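Type-2 restriction enzyme NlaIV (Neisseria lactamica, PDB 6QM2) cuts double-stranded DNA as a type II restriction endonuclease, recognising 5'-GGNNCC-3' and cleaving in the middle of the site to leave blunt ends. Local coordinates at residues 102-107 / 149-154; 119-124 / 193-198; 156-161 / 167-172. One frame throughout, in Å; residues are numbered along the deposited sequence.

Interaction 1: residues 102-107 / 149-154; sequences FDIADF and WQITRS. With K (potassium ion), chain C.
In this PD-(D/E)XK-superfamily nuclease, Phe102 and Ile104 lie on the stretch that runs past the potassium site, and their side chains pack against Ile151 and Thr152 of the loop after strand 138-147. Ile151 supplies the methyl that meets both residues: CG1 sits between the backbone N and the carbonyl carbon (chi1 69°), and the extended chain beyond it carries CD1 to two partners. One is Ile104 CD1, 3.9 Å from Ile151 CD1. The other is the rim of the Phe102 ring, where CE1 lies 4.1 Å from Ile151 CD1, close to the ring plane. Ile104 CG1 lies 3.9 Å from Thr152 CG2. Thr152 suits this boundary because its methyl joins the apolar side while OG1 hydrogen-bonds Val148 O. Ile104 is two-faced: its side chain points toward 149-154, whereas its carbonyl O ligates the potassium ion at a long 3.3 Å. A water and Glu90 also bind the ion, and Asp103 O accepts a hydrogen bond from Lys92; Glu90 and Lys92 are consistent with the Glu-x-Lys half of the superfamily motif. With no hydrogen bond across, the fit between these two segments rests on apolar packing of aliphatic side chains and a phenyl edge.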
loop_
_atom_site.group_PDB
_atom_site.type_symbol
_atom_site.label_atom_id
_atom_site.label_comp_id
_atom_site.label_asym_id
_atom_site.label_seq_id
_atom_site.Cartn_x
_atom_site.Cartn_y
_atom_site.Cartn_z
ATOM N N PHE A 102 -3.291 -6.715 -13.225
ATOM C CA PHE A 102 -4.159 -7.594 -12.429
ATOM C C PHE A 102 -3.959 -9.063 -12.789
ATOM O O PHE A 102 -3.445 -9.388 -13.859
ATOM C CB PHE A 102 -5.647 -7.199 -12.544
ATOM C CG PHE A 102 -6.231 -7.324 -13.936
ATOM C CD1 PHE A 102 -6.702 -8.549 -14.411
ATOM C CD2 PHE A 102 -6.349 -6.204 -14.757
ATOM C CE1 PHE A 102 -7.245 -8.654 -15.683
ATOM C CE2 PHE A 102 -6.894 -6.306 -16.030
ATOM C CZ PHE A 102 -7.344 -7.531 -16.493
ATOM N N ASP A 103 -4.370 -9.931 -11.871
ATOM C CA ASP A 103 -4.344 -11.376 -12.067
ATOM C C ASP A 103 -5.768 -11.884 -12.279
ATOM O O ASP A 103 -6.725 -11.288 -11.788
ATOM C CB ASP A 103 -3.727 -12.059 -10.843
ATOM C CG ASP A 103 -2.308 -11.587 -10.561
ATOM O OD1 ASP A 103 -1.462 -11.639 -11.483
ATOM O OD2 ASP A 103 -2.042 -11.173 -9.411
ATOM N N ILE A 104 -5.905 -12.988 -13.006
ATOM C CA ILE A 104 -7.202 -13.632 -13.182
ATOM C C ILE A 104 -7.487 -14.451 -11.921
ATOM O O ILE A 104 -8.438 -14.159 -11.192
ATOM C CB ILE A 104 -7.253 -14.519 -14.455
ATOM C CG1 ILE A 104 -6.820 -13.731 -15.704
ATOM C CG2 ILE A 104 -8.647 -15.106 -14.649
ATOM C CD1 ILE A 104 -7.482 -12.381 -15.869
ATOM N N ALA A 105 -6.642 -15.445 -11.655
ATOM C CA ALA A 105 -6.788 -16.325 -10.489
ATOM C C ALA A 105 -5.616 -17.297 -10.404
ATOM O O ALA A 105 -4.964 -17.567 -11.411
ATOM C CB ALA A 105 -8.092 -17.106 -10.572
ATOM N N ASP A 106 -5.360 -17.831 -9.210
ATOM C CA ASP A 106 -4.411 -18.934 -9.050
ATOM C C ASP A 106 -4.847 -20.062 -9.973
ATOM O O ASP A 106 -6.021 -20.421 -9.977
ATOM C CB ASP A 106 -4.382 -19.436 -7.603
ATOM C CG ASP A 106 -3.477 -20.657 -7.416
ATOM O OD1 ASP A 106 -2.339 -20.646 -7.929
ATOM O OD2 ASP A 106 -3.898 -21.630 -6.754
ATOM N N PHE A 107 -3.920 -20.602 -10.762
ATOM C CA PHE A 107 -4.264 -21.651 -11.722
ATOM C C PHE A 107 -4.772 -22.935 -11.056
ATOM O O PHE A 107 -5.759 -23.513 -11.517
ATOM C CB PHE A 107 -3.100 -21.981 -12.664
ATOM C CG PHE A 107 -3.408 -23.109 -13.605
ATOM C CD1 PHE A 107 -4.138 -22.878 -14.767
ATOM C CD2 PHE A 107 -3.025 -24.412 -13.300
ATOM C CE1 PHE A 107 -4.456 -23.920 -15.622
ATOM C CE2 PHE A 107 -3.342 -25.460 -14.152
ATOM C CZ PHE A 107 -4.059 -25.213 -15.314
ATOM N N TRP A 149 -12.060 -15.507 -21.276
ATOM C CA TRP A 149 -11.416 -15.986 -22.509
ATOM C C TRP A 149 -11.023 -14.848 -23.463
ATOM O O TRP A 149 -10.098 -15.004 -24.256
ATOM C CB TRP A 149 -12.265 -17.066 -23.231
ATOM C CG TRP A 149 -13.738 -16.760 -23.447
ATOM C CD1 TRP A 149 -14.773 -17.044 -22.588
ATOM C CD2 TRP A 149 -14.334 -16.155 -24.598
ATOM N NE1 TRP A 149 -15.966 -16.627 -23.122
ATOM C CE2 TRP A 149 -15.728 -16.080 -24.357
ATOM C CE3 TRP A 149 -13.826 -15.654 -25.806
ATOM C CZ2 TRP A 149 -16.623 -15.528 -25.284
ATOM C CZ3 TRP A 149 -14.719 -15.100 -26.732
ATOM C CH2 TRP A 149 -16.102 -15.046 -26.463
ATOM N N GLN A 150 -11.712 -13.710 -23.375
ATOM C CA GLN A 150 -11.391 -12.527 -24.190
ATOM C C GLN A 150 -10.172 -11.729 -23.699
ATOM O O GLN A 150 -9.618 -10.931 -24.455
ATOM C CB GLN A 150 -12.601 -11.587 -24.279
ATOM C CG GLN A 150 -13.788 -12.165 -25.034
ATOM C CD GLN A 150 -14.952 -11.196 -25.105
ATOM O OE1 GLN A 150 -15.452 -10.732 -24.080
ATOM N NE2 GLN A 150 -15.388 -10.887 -26.317
ATOM N N ILE A 151 -9.762 -11.935 -22.448
ATOM C CA ILE A 151 -8.639 -11.192 -21.867
ATOM C C ILE A 151 -7.437 -12.074 -21.517
ATOM O O ILE A 151 -6.549 -11.630 -20.792
ATOM C CB ILE A 151 -9.091 -10.361 -20.635
ATOM C CG1 ILE A 151 -9.459 -11.255 -19.440
ATOM C CG2 ILE A 151 -10.268 -9.472 -21.013
ATOM C CD1 ILE A 151 -9.888 -10.481 -18.212
ATOM N N THR A 152 -7.402 -13.307 -22.022
ATOM C CA THR A 152 -6.256 -14.200 -21.827
ATOM C C THR A 152 -5.810 -14.784 -23.155
ATOM O O THR A 152 -6.542 -14.747 -24.145
ATOM C CB THR A 152 -6.561 -15.361 -20.858
ATOM O OG1 THR A 152 -7.795 -15.986 -21.229
ATOM C CG2 THR A 152 -6.652 -14.861 -19.431
ATOM N N ARG A 153 -4.597 -15.325 -23.146
ATOM C CA ARG A 153 -3.963 -15.878 -24.333
ATOM C C ARG A 153 -3.056 -17.039 -23.942
ATOM O O ARG A 153 -2.993 -17.422 -22.769
ATOM C CB ARG A 153 -3.157 -14.781 -25.039
ATOM C CG ARG A 153 -2.101 -14.092 -24.176
ATOM C CD ARG A 153 -1.014 -13.460 -25.036
ATOM N NE ARG A 153 -0.184 -12.508 -24.295
ATOM C CZ ARG A 153 0.815 -12.820 -23.464
ATOM N NH1 ARG A 153 1.154 -14.088 -23.220
ATOM N NH2 ARG A 153 1.484 -11.841 -22.858
ATOM N N SER A 154 -2.365 -17.601 -24.928
ATOM C CA SER A 154 -1.289 -18.549 -24.669
ATOM C C SER A 154 0.006 -17.789 -24.382
ATOM O O SER A 154 0.031 -16.557 -24.407
ATOM C CB SER A 154 -1.108 -19.483 -25.864
ATOM O OG SER A 154 -0.333 -20.609 -25.502
HETATM K K K C . -9.493 -12.722 -8.468
HETATM O O HOH W 1 -6.465 -13.445 -8.204
#

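Interaction 2: residues 119-124 / 193-198; sequences YMLDVD and DFVSAI
Leu121 holds CG beside its backbone N and opposite its carbonyl carbon (chi1 -63°), while Phe194 swings its ring to the far side from its own N (chi1 173°), and the two side chains thereby meet across the gap between their backbones. The two methyls of Leu121 divide the work. CD2 comes to the rim of the Phe194 ring, near its plane, at 3.6 Å from Phe194 CE2 and 4.0 Å from Phe194 CD2. CD1 turns instead to the next residue of the helix and lies 3.7 Å from Val195 CG2, the two side chains crossing at about a right angle. A forked leucine suits this place because it can serve two neighbouring residues at once. The contact sets the 3-10 segment that includes 119-121, just ahead of strand 124-132, against helix 191-204, and it is wholly apolar, with no hydrogen bond across it. Ile198, one turn further along that helix, lays CG1 over a face of the Phe194 ring, offset toward the rim. Outside the two segments, Tyr110 of helix 107-116 touches both Leu121 and Phe194, and Phe219 of helix 215-227 touches both Leu121 and Val195.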
loop_
_atom_site.group_PDB
_atom_site.type_symbol
_atom_site.label_atom_id
_atom_site.label_comp_id
_atom_site.label_asym_id
_atom_site.label_seq_id
_atom_site.Cartn_x
_atom_site.Cartn_y
_atom_site.Cartn_z
ATOM N N TYR A 119 -20.114 -22.512 -14.506
ATOM C CA TYR A 119 -20.710 -21.178 -14.650
ATOM C C TYR A 119 -19.782 -19.988 -14.319
ATOM O O TYR A 119 -20.080 -18.851 -14.709
ATOM C CB TYR A 119 -22.019 -21.071 -13.852
ATOM C CG TYR A 119 -21.921 -21.415 -12.375
ATOM C CD1 TYR A 119 -21.556 -20.457 -11.436
ATOM C CD2 TYR A 119 -22.220 -22.701 -11.916
ATOM C CE1 TYR A 119 -21.475 -20.772 -10.082
ATOM C CE2 TYR A 119 -22.138 -23.023 -10.568
ATOM C CZ TYR A 119 -21.771 -22.056 -9.656
ATOM O OH TYR A 119 -21.697 -22.372 -8.325
ATOM N N MET A 120 -18.676 -20.242 -13.613
ATOM C CA MET A 120 -17.632 -19.225 -13.419
ATOM C C MET A 120 -16.985 -18.745 -14.724
ATOM O O MET A 120 -16.526 -17.608 -14.800
ATOM C CB MET A 120 -16.547 -19.730 -12.460
ATOM C CG MET A 120 -17.005 -19.887 -11.019
ATOM S SD MET A 120 -17.647 -18.352 -10.319
ATOM C CE MET A 120 -18.128 -18.896 -8.680
ATOM N N LEU A 121 -16.970 -19.591 -15.750
ATOM C CA LEU A 121 -16.447 -19.200 -17.065
ATOM C C LEU A 121 -17.276 -18.121 -17.774
ATOM O O LEU A 121 -16.786 -17.499 -18.720
ATOM C CB LEU A 121 -16.326 -20.418 -17.981
ATOM C CG LEU A 121 -15.345 -21.501 -17.526
ATOM C CD1 LEU A 121 -15.609 -22.829 -18.221
ATOM C CD2 LEU A 121 -13.912 -21.053 -17.754
ATOM N N ASP A 122 -18.522 -17.917 -17.337
ATOM C CA ASP A 122 -19.394 -16.882 -17.895
ATOM C C ASP A 122 -19.435 -15.622 -17.024
ATOM O O ASP A 122 -20.317 -14.784 -17.213
ATOM C CB ASP A 122 -20.817 -17.439 -18.087
ATOM C CG ASP A 122 -21.564 -16.779 -19.246
ATOM O OD1 ASP A 122 -21.096 -16.903 -20.396
ATOM O OD2 ASP A 122 -22.623 -16.150 -19.014
ATOM N N VAL A 123 -18.491 -15.476 -16.087
ATOM C CA VAL A 123 -18.370 -14.241 -15.297
ATOM C C VAL A 123 -17.997 -13.086 -16.223
ATOM O O VAL A 123 -17.168 -13.249 -17.125
ATOM C CB VAL A 123 -17.307 -14.357 -14.177
ATOM C CG1 VAL A 123 -17.041 -13.004 -13.518
ATOM C CG2 VAL A 123 -17.736 -15.374 -13.123
ATOM N N ASP A 124 -18.623 -11.931 -16.000
ATOM C CA ASP A 124 -18.309 -10.717 -16.754
ATOM C C ASP A 124 -17.261 -9.901 -16.000
ATOM O O ASP A 124 -17.376 -9.698 -14.786
ATOM C CB ASP A 124 -19.572 -9.880 -16.999
ATOM C CG ASP A 124 -20.505 -10.512 -18.023
ATOM O OD1 ASP A 124 -20.048 -10.830 -19.140
ATOM O OD2 ASP A 124 -21.701 -10.682 -17.716
ATOM N N ASP A 193 -11.798 -22.883 -26.648
ATOM C CA ASP A 193 -10.340 -22.806 -26.812
ATOM C C ASP A 193 -9.635 -22.462 -25.500
ATOM O O ASP A 193 -8.638 -23.096 -25.155
ATOM C CB ASP A 193 -9.959 -21.788 -27.899
ATOM C CG ASP A 193 -10.368 -22.230 -29.309
ATOM O OD1 ASP A 193 -10.905 -23.344 -29.484
ATOM O OD2 ASP A 193 -10.148 -21.450 -30.256
ATOM N N PHE A 194 -10.156 -21.465 -24.780
ATOM C CA PHE A 194 -9.675 -21.128 -23.427
ATOM C C PHE A 194 -9.661 -22.363 -22.519
ATOM O O PHE A 194 -8.657 -22.651 -21.871
ATOM C CB PHE A 194 -10.538 -20.013 -22.809
ATOM C CG PHE A 194 -10.230 -19.713 -21.358
ATOM C CD1 PHE A 194 -9.192 -18.860 -21.015
ATOM C CD2 PHE A 194 -10.989 -20.272 -20.335
ATOM C CE1 PHE A 194 -8.912 -18.578 -19.684
ATOM C CE2 PHE A 194 -10.710 -19.995 -19.003
ATOM C CZ PHE A 194 -9.670 -19.147 -18.676
ATOM N N VAL A 195 -10.771 -23.094 -22.500
ATOM C CA VAL A 195 -10.896 -24.284 -21.664
ATOM C C VAL A 195 -9.921 -25.364 -22.133
ATOM O O VAL A 195 -9.328 -26.058 -21.299
ATOM C CB VAL A 195 -12.351 -24.820 -21.631
ATOM C CG1 VAL A 195 -12.437 -26.159 -20.898
ATOM C CG2 VAL A 195 -13.280 -23.804 -20.969
ATOM N N SER A 196 -9.755 -25.499 -23.453
ATOM C CA SER A 196 -8.767 -26.429 -24.020
ATOM C C SER A 196 -7.356 -26.116 -23.533
ATOM O O SER A 196 -6.589 -27.032 -23.221
ATOM C CB SER A 196 -8.789 -26.414 -25.550
ATOM O OG SER A 196 -7.810 -27.300 -26.075
ATOM N N ALA A 197 -7.029 -24.824 -23.470
ATOM C CA ALA A 197 -5.752 -24.373 -22.914
ATOM C C ALA A 197 -5.624 -24.755 -21.440
ATOM O O ALA A 197 -4.585 -25.285 -21.032
ATOM C CB ALA A 197 -5.582 -22.871 -23.094
ATOM N N ILE A 198 -6.686 -24.512 -20.662
ATOM C CA ILE A 198 -6.710 -24.881 -19.237
ATOM C C ILE A 198 -6.476 -26.383 -19.095
ATOM O O ILE A 198 -5.631 -26.797 -18.308
ATOM C CB ILE A 198 -8.037 -24.501 -18.520
ATOM C CG1 ILE A 198 -8.278 -22.977 -18.509
ATOM C CG2 ILE A 198 -8.059 -25.039 -17.088
ATOM C CD1 ILE A 198 -7.326 -22.169 -17.652
#

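Interaction 3: residues 156-161 / 167-172; sequences DGWAIN and GVVHKI
Trp158 receives a methyl of Val169 over one face of its indole: Val169 CG2 stands 3.9 Å from the centroid of the Trp158 six-membered ring, 29° off the ring normal, a CH-pi contact. The nearest ring atom is Trp158 CH2, 3.5 Å from Val169 CG2. The broad, flat indole, large and apolar, suits this partly exposed place. Val169 directs that methyl by keeping CG1 anti to the backbone N (chi1 -178°), which leaves CG2 beside the N. A second apolar pair follows further along both segments, with Ile160 CD1 4.0 Å from Ile172 CG2, crossing at about a right angle. Here the backbones also close up, and Asn161 O comes within 3.7 Å of Ile172 CA. Strand 168-172 is the middle strand of a small antiparallel sheet, paired with 162-165 in a beta hairpin and with 105-106 on its other side; residues 156-161 lead into that hairpin. Valine and isoleucine fit such a strand, being beta-branched and apolar. Further out, Trp158 touches Val164 and Gln204, Phe107 packs on both Val169 and Ile172, and Ile160 leans on Phe194 and Thr201 of helix 191-204. Asn161 is set by backbone hydrogen bonds with Arg153 and Arg173.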
loop_
_atom_site.group_PDB
_atom_site.type_symbol
_atom_site.label_atom_id
_atom_site.label_comp_id
_atom_site.label_asym_id
_atom_site.label_seq_id
_atom_site.Cartn_x
_atom_site.Cartn_y
_atom_site.Cartn_z
ATOM N N ASP A 156 4.730 -18.542 -24.366
ATOM C CA ASP A 156 5.814 -19.433 -24.735
ATOM C C ASP A 156 6.048 -20.438 -23.607
ATOM O O ASP A 156 6.363 -20.042 -22.483
ATOM C CB ASP A 156 7.096 -18.650 -25.024
ATOM C CG ASP A 156 8.165 -19.518 -25.663
ATOM O OD1 ASP A 156 7.952 -19.961 -26.813
ATOM O OD2 ASP A 156 9.201 -19.777 -25.015
ATOM N N GLY A 157 5.878 -21.726 -23.916
ATOM C CA GLY A 157 6.200 -22.822 -22.990
ATOM C C GLY A 157 5.043 -23.392 -22.180
ATOM O O GLY A 157 5.214 -24.395 -21.476
ATOM N N TRP A 158 3.879 -22.741 -22.251
ATOM C CA TRP A 158 2.657 -23.198 -21.583
ATOM C C TRP A 158 1.462 -22.919 -22.476
ATOM O O TRP A 158 1.503 -22.000 -23.297
ATOM C CB TRP A 158 2.473 -22.487 -20.242
ATOM C CG TRP A 158 3.608 -22.704 -19.307
ATOM C CD1 TRP A 158 4.755 -21.971 -19.229
ATOM C CD2 TRP A 158 3.724 -23.740 -18.330
ATOM N NE1 TRP A 158 5.578 -22.482 -18.256
ATOM C CE2 TRP A 158 4.969 -23.567 -17.684
ATOM C CE3 TRP A 158 2.893 -24.791 -17.926
ATOM C CZ2 TRP A 158 5.405 -24.406 -16.658
ATOM C CZ3 TRP A 158 3.327 -25.628 -16.905
ATOM C CH2 TRP A 158 4.574 -25.430 -16.284
ATOM N N ALA A 159 0.395 -23.695 -22.303
ATOM C CA ALA A 159 -0.803 -23.546 -23.132
ATOM C C ALA A 159 -1.556 -22.250 -22.836
ATOM O O ALA A 159 -2.108 -21.646 -23.753
ATOM C CB ALA A 159 -1.722 -24.748 -22.979
ATOM N N ILE A 160 -1.573 -21.833 -21.568
ATOM C CA ILE A 160 -2.185 -20.553 -21.163
ATOM C C ILE A 160 -1.131 -19.628 -20.552
ATOM O O ILE A 160 -0.138 -20.101 -19.991
ATOM C CB ILE A 160 -3.380 -20.751 -20.181
ATOM C CG1 ILE A 160 -4.192 -19.453 -20.052
ATOM C CG2 ILE A 160 -2.918 -21.237 -18.805
ATOM C CD1 ILE A 160 -5.566 -19.639 -19.457
ATOM N N ASN A 161 -1.346 -18.316 -20.682
ATOM C CA ASN A 161 -0.434 -17.316 -20.128
ATOM C C ASN A 161 -0.435 -17.359 -18.608
ATOM O O ASN A 161 -1.457 -17.099 -17.975
ATOM C CB ASN A 161 -0.793 -15.903 -20.604
ATOM C CG ASN A 161 0.244 -14.865 -20.191
ATOM O OD1 ASN A 161 1.439 -15.161 -20.108
ATOM N ND2 ASN A 161 -0.211 -13.643 -19.931
ATOM N N GLY A 167 10.128 -22.558 -12.419
ATOM C CA GLY A 167 9.404 -23.769 -12.855
ATOM C C GLY A 167 8.139 -24.155 -12.084
ATOM O O GLY A 167 7.621 -25.265 -12.270
ATOM N N VAL A 168 7.647 -23.237 -11.242
ATOM C CA VAL A 168 6.467 -23.431 -10.390
ATOM C C VAL A 168 5.368 -22.463 -10.830
ATOM O O VAL A 168 5.569 -21.245 -10.824
ATOM C CB VAL A 168 6.797 -23.158 -8.903
ATOM C CG1 VAL A 168 5.539 -23.177 -8.036
ATOM C CG2 VAL A 168 7.820 -24.164 -8.398
ATOM N N VAL A 169 4.202 -23.011 -11.170
ATOM C CA VAL A 169 3.095 -22.233 -11.725
ATOM C C VAL A 169 2.319 -21.549 -10.599
ATOM O O VAL A 169 2.090 -22.149 -9.545
ATOM C CB VAL A 169 2.137 -23.126 -12.551
ATOM C CG1 VAL A 169 1.006 -22.299 -13.158
ATOM C CG2 VAL A 169 2.907 -23.860 -13.644
ATOM N N HIS A 170 1.925 -20.298 -10.838
ATOM C CA HIS A 170 1.090 -19.533 -9.907
ATOM C C HIS A 170 -0.193 -19.045 -10.594
ATOM O O HIS A 170 -1.094 -19.848 -10.828
ATOM C CB HIS A 170 1.893 -18.390 -9.275
ATOM C CG HIS A 170 2.886 -18.855 -8.265
ATOM N ND1 HIS A 170 2.512 -19.467 -7.088
ATOM C CD2 HIS A 170 4.238 -18.817 -8.259
ATOM C CE1 HIS A 170 3.592 -19.783 -6.399
ATOM N NE2 HIS A 170 4.653 -19.398 -7.086
ATOM N N LYS A 171 -0.273 -17.761 -10.940
ATOM C CA LYS A 171 -1.534 -17.154 -11.366
ATOM C C LYS A 171 -1.697 -17.106 -12.875
ATOM O O LYS A 171 -0.731 -16.959 -13.611
ATOM C CB LYS A 171 -1.654 -15.746 -10.789
ATOM C CG LYS A 171 -1.600 -15.747 -9.271
ATOM C CD LYS A 171 -2.281 -14.538 -8.660
ATOM C CE LYS A 171 -2.587 -14.787 -7.198
ATOM N NZ LYS A 171 -3.328 -13.642 -6.608
ATOM N N ILE A 172 -2.939 -17.238 -13.322
ATOM C CA ILE A 172 -3.282 -17.009 -14.716
ATOM C C ILE A 172 -3.160 -15.506 -14.924
ATOM O O ILE A 172 -3.615 -14.720 -14.092
ATOM C CB ILE A 172 -4.706 -17.515 -15.056
ATOM C CG1 ILE A 172 -4.770 -19.044 -14.922
ATOM C CG2 ILE A 172 -5.120 -17.088 -16.465
ATOM C CD1 ILE A 172 -6.175 -19.596 -14.799
#

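Overall arrangement
From the N terminus, residues 102-107 come first, leading into helix 107-116; 119-124 follow. Interaction 1 closes a loop of 41 residues when the chain returns at 149-154, after strands 124-132 and 138-147. The chain then enters interaction 3, a tight closure with only five residues between 156-161 and 167-172, before helix 191-204 completes interaction 2. Interactions 1 and 2 therefore cross, 1 and 3 run in series, and 3 falls wholly between the two halves of 2. Strands 105-106 and 168-172 are sheet neighbours, joining interactions 1 and 3, while Phe194 of interaction 2 touches both Thr152 and Ile160. Together they tie the small antiparallel sheet, the loop 149-154 and the 3-10 segment before strand 124-132 to helix 191-204.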